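PDB 3I1A: spectinomycin phosphotransferase from Legionella pneumophila, which confers resistance to spectinomycin, probably by transferring a phosphate group from a nucleotide to the antibiotic. Local coordinates for residues Glu76-Ile81 with Tyr227-Asp232; Gln127-Ser132 with Lys205-His210; Ser136-Leu141 with Pro234-Lys239; Glu144-Lys149 with Leu277-His282. One frame throughout, in Å; residues are numbered along the deposited sequence.

Interaction 1 of 4, residues Glu76-Ile81 with Tyr227-Asp232; sequences EIIFPI and YIIDWD
Glu-76 and Tyr-227 bring their backbones to 4.5 Å between CA atoms, where Ile-228 N gives a nearly straight hydrogen bond of 2.9 Å to Glu-76 O. The next link, from Ile-78 N to Ile-228 O, runs through a water, so Ile-228 is held through both its N and its O and straddles Ile-77 much as in a parallel strand pair. Ile-228 O also takes the indole N-H of Trp-231 (NE1 to O 3.0 Å), which comes from above the carbonyl plane. Beside this, the Tyr-227 ring presents its edge to the backbone of Ile-77, CD1 lying 3.6 Å from Ile-77 C. Ile-78 crosses the tyrosine at about a right angle: with CG1 set beside its own backbone N (chi1 -66°), that atom comes 3.8 Å from Tyr-227 CD1, while Ile-78 CD1 carries on to Ile-229 CG2. The long branch of Ile-78 lets one apolar side chain touch both. Asp-230 OD1 then accepts from Asp-232 N in an Asx turn. The arrangement is that of a kinase-like fold, in which the loop after helix 61-71 of the N-lobe meets the strand leading to Asp-230, a magnesium ligand in the metal-bound protein but without metal here.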
loop_
_atom_site.group_PDB
_atom_site.type_symbol
_atom_site.label_atom_id
_atom_site.label_comp_id
_atom_site.label_asym_id
_atom_site.label_seq_id
_atom_site.Cartn_x
_atom_site.Cartn_y
_atom_site.Cartn_z
ATOM N N GLU A 76 -5.047 -9.137 13.370
ATOM C CA GLU A 76 -5.717 -8.536 12.219
ATOM C C GLU A 76 -4.997 -8.560 10.886
ATOM O O GLU A 76 -4.926 -7.545 10.196
ATOM C CB GLU A 76 -6.130 -7.092 12.560
ATOM C CG GLU A 76 -7.179 -6.968 13.693
ATOM C CD GLU A 76 -6.621 -7.194 15.090
ATOM O OE1 GLU A 76 -5.410 -7.470 15.257
ATOM O OE2 GLU A 76 -7.410 -7.073 16.048
ATOM N N ILE A 77 -4.477 -9.736 10.541
ATOM C CA ILE A 77 -3.760 -9.973 9.296
ATOM C C ILE A 77 -4.318 -11.262 8.671
ATOM O O ILE A 77 -4.671 -12.206 9.395
ATOM C CB ILE A 77 -2.256 -10.211 9.588
ATOM C CG1 ILE A 77 -1.654 -8.972 10.255
ATOM C CG2 ILE A 77 -1.523 -10.586 8.310
ATOM C CD1 ILE A 77 -0.164 -9.072 10.459
ATOM N N ILE A 78 -4.403 -11.316 7.347
ATOM C CA ILE A 78 -4.866 -12.537 6.709
ATOM C C ILE A 78 -3.558 -13.277 6.505
ATOM O O ILE A 78 -2.828 -13.005 5.552
ATOM C CB ILE A 78 -5.544 -12.286 5.365
ATOM C CG1 ILE A 78 -6.839 -11.497 5.595
ATOM C CG2 ILE A 78 -5.862 -13.640 4.686
ATOM C CD1 ILE A 78 -7.463 -10.967 4.320
ATOM N N PHE A 79 -3.250 -14.187 7.429
ATOM C CA PHE A 79 -2.007 -14.958 7.380
ATOM C C PHE A 79 -2.069 -16.140 6.435
ATOM O O PHE A 79 -3.141 -16.696 6.174
ATOM C CB PHE A 79 -1.644 -15.537 8.750
ATOM C CG PHE A 79 -1.357 -14.503 9.798
ATOM C CD1 PHE A 79 -2.309 -14.188 10.777
ATOM C CD2 PHE A 79 -0.133 -13.851 9.811
ATOM C CE1 PHE A 79 -2.036 -13.229 11.767
ATOM C CE2 PHE A 79 0.148 -12.893 10.787
ATOM C CZ PHE A 79 -0.812 -12.584 11.771
ATOM N N PRO A 80 -0.901 -16.541 5.908
ATOM C CA PRO A 80 -0.838 -17.682 5.001
ATOM C C PRO A 80 -1.227 -18.919 5.786
ATOM O O PRO A 80 -1.132 -18.932 7.023
ATOM C CB PRO A 80 0.644 -17.774 4.634
ATOM C CG PRO A 80 1.117 -16.373 4.705
ATOM C CD PRO A 80 0.374 -15.797 5.927
ATOM N N ILE A 81 -1.665 -19.945 5.066
ATOM C CA ILE A 81 -1.980 -21.228 5.685
ATOM C C ILE A 81 -0.597 -21.817 6.024
ATOM O O ILE A 81 0.335 -21.704 5.227
ATOM C CB ILE A 81 -2.692 -22.167 4.670
ATOM C CG1 ILE A 81 -4.048 -21.586 4.256
ATOM C CG2 ILE A 81 -2.862 -23.569 5.269
ATOM C CD1 ILE A 81 -4.987 -21.339 5.413
ATOM N N TYR A 227 -8.908 -6.275 8.847
ATOM C CA TYR A 227 -7.678 -6.956 8.443
ATOM C C TYR A 227 -6.894 -5.940 7.649
ATOM O O TYR A 227 -7.470 -5.237 6.816
ATOM C CB TYR A 227 -7.960 -8.175 7.561
ATOM C CG TYR A 227 -8.580 -9.295 8.354
ATOM C CD1 TYR A 227 -7.783 -10.197 9.054
ATOM C CD2 TYR A 227 -9.960 -9.343 8.550
ATOM C CE1 TYR A 227 -8.349 -11.114 9.959
ATOM C CE2 TYR A 227 -10.526 -10.250 9.438
ATOM C CZ TYR A 227 -9.717 -11.123 10.142
ATOM O OH TYR A 227 -10.290 -11.964 11.078
ATOM N N ILE A 228 -5.601 -5.822 7.937
ATOM C CA ILE A 228 -4.750 -4.896 7.193
ATOM C C ILE A 228 -4.015 -5.702 6.134
ATOM O O ILE A 228 -3.342 -6.671 6.466
ATOM C CB ILE A 228 -3.710 -4.214 8.100
ATOM C CG1 ILE A 228 -4.426 -3.321 9.116
ATOM C CG2 ILE A 228 -2.748 -3.377 7.229
ATOM C CD1 ILE A 228 -3.481 -2.714 10.146
ATOM N N ILE A 229 -4.139 -5.303 4.868
ATOM C CA ILE A 229 -3.510 -6.035 3.772
ATOM C C ILE A 229 -2.431 -5.238 3.054
ATOM O O ILE A 229 -2.198 -4.066 3.358
ATOM C CB ILE A 229 -4.558 -6.517 2.712
ATOM C CG1 ILE A 229 -5.307 -5.326 2.101
ATOM C CG2 ILE A 229 -5.549 -7.493 3.394
ATOM C CD1 ILE A 229 -6.092 -5.696 0.850
ATOM N N ASP A 230 -1.767 -5.930 2.129
ATOM C CA ASP A 230 -0.671 -5.439 1.296
ATOM C C ASP A 230 0.574 -5.117 2.100
ATOM O O ASP A 230 0.929 -3.956 2.303
ATOM C CB ASP A 230 -1.061 -4.215 0.488
ATOM C CG ASP A 230 0.039 -3.812 -0.501
ATOM O OD1 ASP A 230 1.159 -4.368 -0.421
ATOM O OD2 ASP A 230 -0.208 -2.935 -1.341
ATOM N N TRP A 231 1.250 -6.167 2.525
ATOM C CA TRP A 231 2.461 -6.053 3.311
ATOM C C TRP A 231 3.688 -6.265 2.437
ATOM O O TRP A 231 4.723 -6.741 2.909
ATOM C CB TRP A 231 2.412 -7.088 4.440
ATOM C CG TRP A 231 1.478 -6.673 5.515
ATOM C CD1 TRP A 231 0.170 -7.065 5.702
ATOM C CD2 TRP A 231 1.756 -5.701 6.518
ATOM N NE1 TRP A 231 -0.371 -6.378 6.768
ATOM C CE2 TRP A 231 0.585 -5.536 7.282
ATOM C CE3 TRP A 231 2.890 -4.944 6.841
ATOM C CZ2 TRP A 231 0.517 -4.646 8.350
ATOM C CZ3 TRP A 231 2.820 -4.058 7.898
ATOM C CH2 TRP A 231 1.644 -3.916 8.642
ATOM N N ASP A 232 3.575 -5.882 1.163
ATOM C CA ASP A 232 4.682 -6.067 0.210
ATOM C C ASP A 232 5.856 -5.116 0.388
ATOM O O ASP A 232 6.986 -5.478 0.115
ATOM C CB ASP A 232 4.183 -5.957 -1.239
ATOM C CG ASP A 232 3.403 -7.177 -1.678
ATOM O OD1 ASP A 232 3.575 -8.238 -1.037
ATOM O OD2 ASP A 232 2.630 -7.083 -2.663
HETATM O O HOH W 1 -3.386 -9.373 5.508
#

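Interaction 2 of 4, residues Gln127-Ser132 with Lys205-His210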
loop_
_atom_site.group_PDB
_atom_site.type_symbol
_atom_site.label_atom_id
_atom_site.label_comp_id
_atom_site.label_asym_id
_atom_site.label_seq_id
_atom_site.Cartn_x
_atom_site.Cartn_y
_atom_site.Cartn_z
ATOM N N GLN A 127 -0.055 -1.426 17.817
ATOM C CA GLN A 127 0.635 -2.691 18.077
ATOM C C GLN A 127 1.784 -2.880 17.101
ATOM O O GLN A 127 2.871 -3.325 17.471
ATOM C CB GLN A 127 -0.307 -3.885 17.902
ATOM C CG GLN A 127 -1.099 -4.304 19.125
ATOM C CD GLN A 127 -1.731 -5.670 18.911
ATOM O OE1 GLN A 127 -2.668 -5.802 18.140
ATOM N NE2 GLN A 127 -1.198 -6.691 19.571
ATOM N N ILE A 128 1.515 -2.564 15.844
ATOM C CA ILE A 128 2.509 -2.702 14.789
ATOM C C ILE A 128 3.652 -1.731 15.044
ATOM O O ILE A 128 4.827 -2.118 15.026
ATOM C CB ILE A 128 1.863 -2.449 13.387
ATOM C CG1 ILE A 128 0.916 -3.601 13.032
ATOM C CG2 ILE A 128 2.959 -2.322 12.310
ATOM C CD1 ILE A 128 -0.133 -3.229 11.968
ATOM N N HIS A 129 3.327 -0.475 15.310
ATOM C CA HIS A 129 4.371 0.510 15.545
ATOM C C HIS A 129 5.217 0.209 16.778
ATOM O O HIS A 129 6.359 0.634 16.852
ATOM C CB HIS A 129 3.764 1.913 15.680
ATOM C CG HIS A 129 3.137 2.410 14.415
ATOM N ND1 HIS A 129 2.352 3.538 14.361
ATOM C CD2 HIS A 129 3.225 1.951 13.145
ATOM C CE1 HIS A 129 1.982 3.756 13.107
ATOM N NE2 HIS A 129 2.501 2.804 12.350
ATOM N N GLU A 130 4.674 -0.516 17.743
ATOM C CA GLU A 130 5.461 -0.812 18.926
ATOM C C GLU A 130 6.203 -2.133 18.835
ATOM O O GLU A 130 6.946 -2.489 19.758
ATOM C CB GLU A 130 4.570 -0.817 20.169
ATOM C CG GLU A 130 3.932 0.529 20.448
ATOM C CD GLU A 130 3.507 0.682 21.887
ATOM O OE1 GLU A 130 2.911 -0.264 22.426
ATOM O OE2 GLU A 130 3.762 1.751 22.474
ATOM N N THR A 131 6.017 -2.852 17.731
ATOM C CA THR A 131 6.652 -4.144 17.560
ATOM C C THR A 131 8.172 -4.035 17.473
ATOM O O THR A 131 8.698 -3.270 16.671
ATOM C CB THR A 131 6.094 -4.860 16.315
ATOM O OG1 THR A 131 4.717 -5.180 16.543
ATOM C CG2 THR A 131 6.836 -6.173 16.066
ATOM N N SER A 132 8.864 -4.792 18.316
ATOM C CA SER A 132 10.320 -4.785 18.316
ATOM C C SER A 132 10.810 -5.505 17.067
ATOM O O SER A 132 10.396 -6.628 16.782
ATOM C CB SER A 132 10.855 -5.485 19.570
ATOM O OG SER A 132 12.268 -5.485 19.572
ATOM N N LYS A 205 13.783 6.979 16.427
ATOM C CA LYS A 205 12.335 7.142 16.508
ATOM C C LYS A 205 11.608 6.470 15.335
ATOM O O LYS A 205 10.410 6.656 15.159
ATOM C CB LYS A 205 11.959 8.631 16.566
ATOM C CG LYS A 205 12.392 9.335 17.853
ATOM C CD LYS A 205 12.005 10.830 17.848
ATOM C CE LYS A 205 12.574 11.564 16.629
ATOM N NZ LYS A 205 13.295 12.842 16.981
ATOM N N TYR A 206 12.336 5.728 14.507
ATOM C CA TYR A 206 11.688 5.030 13.407
ATOM C C TYR A 206 10.990 3.794 13.967
ATOM O O TYR A 206 11.451 3.199 14.955
ATOM C CB TYR A 206 12.719 4.600 12.364
ATOM C CG TYR A 206 13.155 5.693 11.386
ATOM C CD1 TYR A 206 12.946 7.042 11.658
ATOM C CD2 TYR A 206 13.798 5.356 10.199
ATOM C CE1 TYR A 206 13.365 8.024 10.767
ATOM C CE2 TYR A 206 14.227 6.338 9.301
ATOM C CZ TYR A 206 14.003 7.665 9.592
ATOM O OH TYR A 206 14.407 8.625 8.686
ATOM N N VAL A 207 9.880 3.403 13.350
ATOM C CA VAL A 207 9.143 2.230 13.798
ATOM C C VAL A 207 8.746 1.447 12.552
ATOM O O VAL A 207 8.882 1.946 11.432
ATOM C CB VAL A 207 7.841 2.618 14.567
ATOM C CG1 VAL A 207 8.188 3.400 15.828
ATOM C CG2 VAL A 207 6.903 3.401 13.652
ATOM N N LEU A 208 8.279 0.224 12.742
ATOM C CA LEU A 208 7.841 -0.593 11.618
ATOM C C LEU A 208 6.535 0.034 11.117
ATOM O O LEU A 208 5.567 0.158 11.885
ATOM C CB LEU A 208 7.600 -2.023 12.088
ATOM C CG LEU A 208 6.921 -2.979 11.102
ATOM C CD1 LEU A 208 7.823 -3.155 9.850
ATOM C CD2 LEU A 208 6.686 -4.330 11.820
ATOM N N CYS A 209 6.513 0.412 9.839
ATOM C CA CYS A 209 5.360 1.058 9.204
ATOM C C CYS A 209 4.848 0.280 8.024
ATOM O O CYS A 209 5.619 -0.349 7.311
ATOM C CB CYS A 209 5.723 2.450 8.677
ATOM S SG CYS A 209 6.015 3.657 9.955
ATOM N N HIS A 210 3.536 0.317 7.832
ATOM C CA HIS A 210 2.940 -0.323 6.670
ATOM C C HIS A 210 3.382 0.478 5.423
ATOM O O HIS A 210 3.796 -0.102 4.413
ATOM C CB HIS A 210 1.425 -0.316 6.820
ATOM C CG HIS A 210 0.708 -0.893 5.647
ATOM N ND1 HIS A 210 0.509 -0.190 4.476
ATOM C CD2 HIS A 210 0.096 -2.088 5.483
ATOM C CE1 HIS A 210 -0.210 -0.927 3.646
ATOM N NE2 HIS A 210 -0.474 -2.083 4.235
HETATM O O HOH W 2 8.413 -0.740 15.527
#
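Ile-128 lays its CG2 methyl 3.6 Å from Leu-208 O and, a little farther off, against Leu-208 CG; this branch stands anti to the backbone N and faces the strand. His-129 follows and does most of the touching. Its CD2 edge comes 3.2 Å from Leu-208 O, close to the ring plane, and Val-207 CG2 makes an off-centre CH-pi contact, 4.3 Å from the centroid. Leu-208 O is buried here without a hydrogen-bond partner, and the polarised C-H of the imidazole may partly compensate. Histidine suits this buried place because both ring nitrogens find polar partners, ND1 in Tyr-267 and NE2 in Asp-242, while its carbons meet Leu-208 O and Val-207. The strand it covers runs into His-210, first residue of the H-x-D-x-x-x-x-N signature of kinase-like phosphotransferases, which ends at Asn-217. Farther along, His-129 O and Thr-131 O both accept from a water that in turn accepts from Leu-208 N (3.0 Å to the water oxygen). Thr-131 OG1 donates back to Gln-127 O, 2.8 Å away.

Interaction 3 of 4, residues Ser136-Leu141 with Pro234-Lys239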
loop_
_atom_site.group_PDB
_atom_site.type_symbol
_atom_site.label_atom_id
_atom_site.label_comp_id
_atom_site.label_asym_id
_atom_site.label_seq_id
_atom_site.Cartn_x
_atom_site.Cartn_y
_atom_site.Cartn_z
ATOM N N SER A 136 18.365 -8.331 12.416
ATOM C CA SER A 136 18.468 -9.039 11.143
ATOM C C SER A 136 17.384 -8.558 10.197
ATOM O O SER A 136 17.616 -8.402 8.995
ATOM C CB SER A 136 18.343 -10.561 11.335
ATOM O OG SER A 136 17.069 -10.934 11.858
ATOM N N ILE A 137 16.195 -8.317 10.740
ATOM C CA ILE A 137 15.092 -7.844 9.919
ATOM C C ILE A 137 15.219 -6.344 9.644
ATOM O O ILE A 137 14.858 -5.900 8.565
ATOM C CB ILE A 137 13.742 -8.180 10.585
ATOM C CG1 ILE A 137 13.622 -9.713 10.651
ATOM C CG2 ILE A 137 12.572 -7.546 9.796
ATOM C CD1 ILE A 137 12.438 -10.238 11.452
ATOM N N GLN A 138 15.727 -5.573 10.605
ATOM C CA GLN A 138 15.909 -4.130 10.376
ATOM C C GLN A 138 16.805 -3.922 9.151
ATOM O O GLN A 138 16.596 -2.998 8.360
ATOM C CB GLN A 138 16.556 -3.444 11.580
ATOM C CG GLN A 138 15.620 -3.285 12.782
ATOM C CD GLN A 138 16.214 -2.450 13.905
ATOM O OE1 GLN A 138 16.861 -1.417 13.661
ATOM N NE2 GLN A 138 15.973 -2.876 15.152
ATOM N N GLN A 139 17.789 -4.806 8.995
ATOM C CA GLN A 139 18.744 -4.714 7.885
ATOM C C GLN A 139 18.083 -5.005 6.548
ATOM O O GLN A 139 18.602 -4.615 5.501
ATOM C CB GLN A 139 19.920 -5.673 8.129
ATOM C CG GLN A 139 20.801 -5.257 9.322
ATOM C CD GLN A 139 21.816 -6.320 9.741
ATOM O OE1 GLN A 139 22.810 -6.013 10.404
ATOM N NE2 GLN A 139 21.560 -7.576 9.372
ATOM N N GLN A 140 16.929 -5.672 6.588
ATOM C CA GLN A 140 16.169 -6.016 5.387
ATOM C C GLN A 140 15.102 -4.982 5.033
ATOM O O GLN A 140 14.563 -4.996 3.923
ATOM C CB GLN A 140 15.481 -7.375 5.574
ATOM C CG GLN A 140 16.398 -8.476 6.025
ATOM C CD GLN A 140 17.477 -8.797 5.013
ATOM O OE1 GLN A 140 18.292 -7.939 4.647
ATOM N NE2 GLN A 140 17.497 -10.048 4.556
ATOM N N LEU A 141 14.783 -4.091 5.971
ATOM C CA LEU A 141 13.764 -3.067 5.732
ATOM C C LEU A 141 14.325 -1.795 5.123
ATOM O O LEU A 141 15.412 -1.346 5.493
ATOM C CB LEU A 141 13.065 -2.712 7.065
ATOM C CG LEU A 141 12.114 -3.795 7.566
ATOM C CD1 LEU A 141 11.798 -3.564 9.055
ATOM C CD2 LEU A 141 10.849 -3.771 6.695
ATOM N N PRO A 234 6.776 -2.874 3.470
ATOM C CA PRO A 234 6.780 -2.179 4.765
ATOM C C PRO A 234 8.107 -1.419 4.860
ATOM O O PRO A 234 8.942 -1.538 3.968
ATOM C CB PRO A 234 6.680 -3.321 5.777
ATOM C CG PRO A 234 7.406 -4.458 5.089
ATOM C CD PRO A 234 6.919 -4.329 3.647
ATOM N N MET A 235 8.322 -0.677 5.941
ATOM C CA MET A 235 9.559 0.107 6.076
ATOM C C MET A 235 9.762 0.595 7.512
ATOM O O MET A 235 8.886 0.413 8.360
ATOM C CB MET A 235 9.496 1.339 5.164
ATOM C CG MET A 235 8.539 2.435 5.652
ATOM S SD MET A 235 8.359 3.870 4.548
ATOM C CE MET A 235 10.063 4.463 4.464
ATOM N N LEU A 236 10.932 1.173 7.782
ATOM C CA LEU A 236 11.194 1.759 9.090
ATOM C C LEU A 236 11.137 3.250 8.825
ATOM O O LEU A 236 11.838 3.762 7.956
ATOM C CB LEU A 236 12.577 1.364 9.629
ATOM C CG LEU A 236 12.674 -0.098 10.035
ATOM C CD1 LEU A 236 14.089 -0.493 10.364
ATOM C CD2 LEU A 236 11.786 -0.304 11.238
ATOM N N ALA A 237 10.274 3.956 9.559
ATOM C CA ALA A 237 10.135 5.375 9.336
ATOM C C ALA A 237 9.378 5.931 10.542
ATOM O O ALA A 237 8.952 5.168 11.411
ATOM C CB ALA A 237 9.307 5.576 8.051
ATOM N N PRO A 238 9.261 7.259 10.637
ATOM C CA PRO A 238 8.528 7.887 11.741
ATOM C C PRO A 238 7.090 7.373 11.638
ATOM O O PRO A 238 6.594 7.149 10.531
ATOM C CB PRO A 238 8.589 9.372 11.396
ATOM C CG PRO A 238 9.919 9.490 10.700
ATOM C CD PRO A 238 9.888 8.276 9.776
ATOM N N LYS A 239 6.427 7.213 12.780
ATOM C CA LYS A 239 5.063 6.704 12.816
ATOM C C LYS A 239 4.116 7.492 11.926
ATOM O O LYS A 239 3.104 6.947 11.471
ATOM C CB LYS A 239 4.528 6.718 14.259
ATOM C CG LYS A 239 4.413 8.113 14.908
ATOM C CD LYS A 239 3.826 7.986 16.330
ATOM C CE LYS A 239 3.523 9.359 16.959
ATOM N NZ LYS A 239 4.718 10.240 17.123
#
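Leu-141 and Leu-236 form the heart of a small, buried, largely apolar contact, placed where the chain leaves helix 135-138 and heads into strand 142-143, against strand 235-237 of the same three-stranded sheet. The two leucines cross at about a right angle. Leu-141 CD1 comes 3.7 Å from Leu-236 CG and then reaches CD2 of the same residue, while Leu-141 CB rests against Leu-236 CG at 4.0 Å. The other branch of Leu-141 turns elsewhere: its CD2 sits 3.9 Å from Pro-234 CG, so that one side chain bridges Pro-234, just before the strand, and Leu-236, two residues on. The CB of Leu-141 points toward the 234-239 segment, and with CG beside the backbone N (chi1 -73°) the two methyls part from there. A leucine suits this place because its fork can straddle two neighbours.

At the border, Leu-236 CD1 lies against the first carbons of Gln-138, 4.0 Å from both CB and CG. Gln-138 offers only its aliphatic stem here, and its amide nitrogen is bound by Val-133 O. Leu-236 meanwhile pairs through its backbone with Arg-142 and Glu-144, in the parallel register of strands 142-143 and 235-237. Pro-234 and Ile-137 also touch helix 61-71. Segments 136-141 and 234-239 thus meet by van der Waals packing, so burial of apolar surface, rather than directed bonding, holds them together.

Interaction 4 of 4, residues Glu144-Lys149 with Leu277-His282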
loop_
_atom_site.group_PDB
_atom_site.type_symbol
_atom_site.label_atom_id
_atom_site.label_comp_id
_atom_site.label_asym_id
_atom_site.label_seq_id
_atom_site.Cartn_x
_atom_site.Cartn_y
_atom_site.Cartn_z
ATOM N N GLU A 144 13.371 5.266 5.769
ATOM C CA GLU A 144 12.951 6.563 5.250
ATOM C C GLU A 144 14.220 7.408 5.127
ATOM O O GLU A 144 14.975 7.549 6.101
ATOM C CB GLU A 144 12.002 7.264 6.225
ATOM C CG GLU A 144 11.556 8.663 5.805
ATOM C CD GLU A 144 10.869 8.641 4.452
ATOM O OE1 GLU A 144 9.741 8.109 4.409
ATOM O OE2 GLU A 144 11.466 9.121 3.451
ATOM N N ILE A 145 14.470 7.944 3.936
ATOM C CA ILE A 145 15.634 8.825 3.741
ATOM C C ILE A 145 15.264 10.194 3.156
ATOM O O ILE A 145 16.149 10.970 2.769
ATOM C CB ILE A 145 16.732 8.169 2.863
ATOM C CG1 ILE A 145 16.204 7.839 1.474
ATOM C CG2 ILE A 145 17.245 6.910 3.553
ATOM C CD1 ILE A 145 17.308 7.302 0.548
ATOM N N TYR A 146 13.964 10.487 3.112
ATOM C CA TYR A 146 13.443 11.749 2.603
ATOM C C TYR A 146 13.954 12.064 1.207
ATOM O O TYR A 146 14.309 13.200 0.896
ATOM C CB TYR A 146 13.792 12.864 3.591
ATOM C CG TYR A 146 13.140 12.627 4.941
ATOM C CD1 TYR A 146 11.790 12.889 5.126
ATOM C CD2 TYR A 146 13.848 12.062 6.006
ATOM C CE1 TYR A 146 11.151 12.590 6.325
ATOM C CE2 TYR A 146 13.205 11.762 7.228
ATOM C CZ TYR A 146 11.852 12.033 7.363
ATOM O OH TYR A 146 11.186 11.759 8.543
ATOM N N SER A 147 13.979 11.035 0.369
ATOM C CA SER A 147 14.464 11.166 -0.991
ATOM C C SER A 147 13.763 12.267 -1.770
ATOM O O SER A 147 12.550 12.425 -1.694
ATOM C CB SER A 147 14.294 9.838 -1.732
ATOM O OG SER A 147 14.581 10.004 -3.106
ATOM N N PRO A 148 14.537 13.052 -2.532
ATOM C CA PRO A 148 14.007 14.144 -3.342
ATOM C C PRO A 148 13.644 13.654 -4.757
ATOM O O PRO A 148 13.194 14.444 -5.585
ATOM C CB PRO A 148 15.167 15.130 -3.357
ATOM C CG PRO A 148 16.349 14.197 -3.521
ATOM C CD PRO A 148 16.010 13.141 -2.444
ATOM N N LYS A 149 13.805 12.355 -5.012
ATOM C CA LYS A 149 13.527 11.771 -6.332
ATOM C C LYS A 149 12.257 12.264 -7.011
ATOM O O LYS A 149 12.292 12.753 -8.148
ATOM C CB LYS A 149 13.454 10.240 -6.258
ATOM C CG LYS A 149 13.053 9.608 -7.603
ATOM C CD LYS A 149 13.124 8.092 -7.605
ATOM C CE LYS A 149 12.859 7.553 -9.008
ATOM N NZ LYS A 149 13.176 6.103 -9.141
ATOM N N LEU A 277 3.929 14.772 9.771
ATOM C CA LEU A 277 2.627 14.353 9.239
ATOM C C LEU A 277 2.292 15.179 7.979
ATOM O O LEU A 277 1.819 14.639 6.976
ATOM C CB LEU A 277 1.516 14.556 10.279
ATOM C CG LEU A 277 0.171 13.877 9.971
ATOM C CD1 LEU A 277 0.230 12.399 10.336
ATOM C CD2 LEU A 277 -0.929 14.536 10.812
ATOM N N SER A 278 2.546 16.485 8.032
ATOM C CA SER A 278 2.262 17.340 6.875
ATOM C C SER A 278 3.218 17.007 5.721
ATOM O O SER A 278 2.828 17.026 4.552
ATOM C CB SER A 278 2.389 18.816 7.247
ATOM O OG SER A 278 2.037 19.635 6.132
ATOM N N TYR A 279 4.468 16.698 6.051
ATOM C CA TYR A 279 5.445 16.323 5.030
ATOM C C TYR A 279 4.949 15.107 4.231
ATOM O O TYR A 279 4.989 15.095 2.996
ATOM C CB TYR A 279 6.784 15.945 5.663
ATOM C CG TYR A 279 7.703 15.248 4.679
ATOM C CD1 TYR A 279 8.323 15.962 3.656
ATOM C CD2 TYR A 279 7.880 13.859 4.717
ATOM C CE1 TYR A 279 9.093 15.311 2.697
ATOM C CE2 TYR A 279 8.645 13.193 3.756
ATOM C CZ TYR A 279 9.250 13.935 2.750
ATOM O OH TYR A 279 10.010 13.288 1.822
ATOM N N TYR A 280 4.512 14.063 4.934
ATOM C CA TYR A 280 4.055 12.873 4.228
ATOM C C TYR A 280 2.827 13.099 3.364
ATOM O O TYR A 280 2.761 12.578 2.262
ATOM C CB TYR A 280 3.790 11.725 5.207
ATOM C CG TYR A 280 5.048 10.974 5.576
ATOM C CD1 TYR A 280 5.810 10.341 4.593
ATOM C CD2 TYR A 280 5.477 10.887 6.904
ATOM C CE1 TYR A 280 6.961 9.639 4.920
ATOM C CE2 TYR A 280 6.613 10.187 7.240
ATOM C CZ TYR A 280 7.358 9.559 6.248
ATOM O OH TYR A 280 8.475 8.806 6.557
ATOM N N ARG A 281 1.860 13.874 3.847
ATOM C CA ARG A 281 0.650 14.125 3.056
ATOM C C ARG A 281 0.983 14.895 1.789
ATOM O O ARG A 281 0.397 14.625 0.742
ATOM C CB ARG A 281 -0.385 14.890 3.862
ATOM C CG ARG A 281 -0.949 14.060 4.984
ATOM C CD ARG A 281 -2.021 14.825 5.730
ATOM N NE ARG A 281 -2.718 13.929 6.645
ATOM C CZ ARG A 281 -3.547 14.332 7.599
ATOM N NH1 ARG A 281 -3.791 15.625 7.778
ATOM N NH2 ARG A 281 -4.132 13.430 8.383
ATOM N N HIS A 282 1.913 15.846 1.864
ATOM C CA HIS A 282 2.292 16.574 0.653
ATOM C C HIS A 282 3.151 15.691 -0.246
ATOM O O HIS A 282 2.922 15.617 -1.452
ATOM C CB HIS A 282 3.068 17.872 0.997
ATOM C CG HIS A 282 2.210 18.971 1.566
ATOM N ND1 HIS A 282 1.721 18.949 2.854
ATOM C CD2 HIS A 282 1.726 20.102 1.001
ATOM C CE1 HIS A 282 0.973 20.019 3.060
ATOM N NE2 HIS A 282 0.959 20.736 1.951
HETATM O O HOH W 3 9.846 10.629 1.669
#
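Glu-144 and Tyr-280 approach each other from opposite directions, and the acid can be followed outward from its backbone. CB passes 3.9 Å from Tyr-280 OH. CG, anti to the backbone N (chi1 177°), comes 3.2 Å from that hydroxyl and also lies above a rim of the Tyr-146 ring. A bend about the CB-CG bond (chi2 58°) turns the carboxylate so that OE1 and OE2 meet different partners. OE1 accepts a short hydrogen bond from Tyr-280 OH (2.6 Å), the hydroxyl arriving from above the carboxylate plane while OE1 lies at the edge of the phenol ring. OE2 uses its anti lone pair for Tyr-146 N, 2.9 Å away, and receives a further hydrogen bond from a water that is also hydrogen-bonded to Tyr-279 OH. With three hydrogen bonds on its two oxygens, the carboxylate is probably kept ionised and held against rotation.

Tyr-146 adds an aromatic contact: its edge is directed at the face of Tyr-279 in an offset edge-to-face pair, centroids 5.2 Å apart and planes at 61°. Tyrosine suits positions 279 and 280, where a ring packs while its hydroxyl is hydrogen-bonded; Tyr-279 OH is also bound by Arg-151. The contact joins the loop between strand 142-143 and helix 149-157 to helix 274-297. Tyr-279 lies on helix 182-198 as well, Tyr-280 touches Arg-241 of helix 240-243, and Glu-144 pairs through its backbone with Leu-236 of strand 235-237.

In the fold
Interaction 1 holds Asp-230 of the magnesium site, empty of metal here, and interaction 3 comes near it, Pro-234 lying about 7 Å from Asp-230, side chain to side chain. Interaction 4 is remote, its centre about 26 Å from that of interaction 1. Interactions 2 and 3 are neighbours, with centres about 8 Å apart, and share a sheet: Cys-209 N lies 2.8 Å from Met-235 O. His-210 joins interaction 2 to interaction 1, its NE2 being 2.8 Å from Ile-229 O. Ile-78 and Ile-229 lie about 4 Å, side chain to side chain, from the nucleotide-binding Pro-101 and the magnesium-site Asn-217 respectively. Interaction 4 meets the sheet region through Glu-144, whose O lies 2.9 Å from Tyr-206 OH.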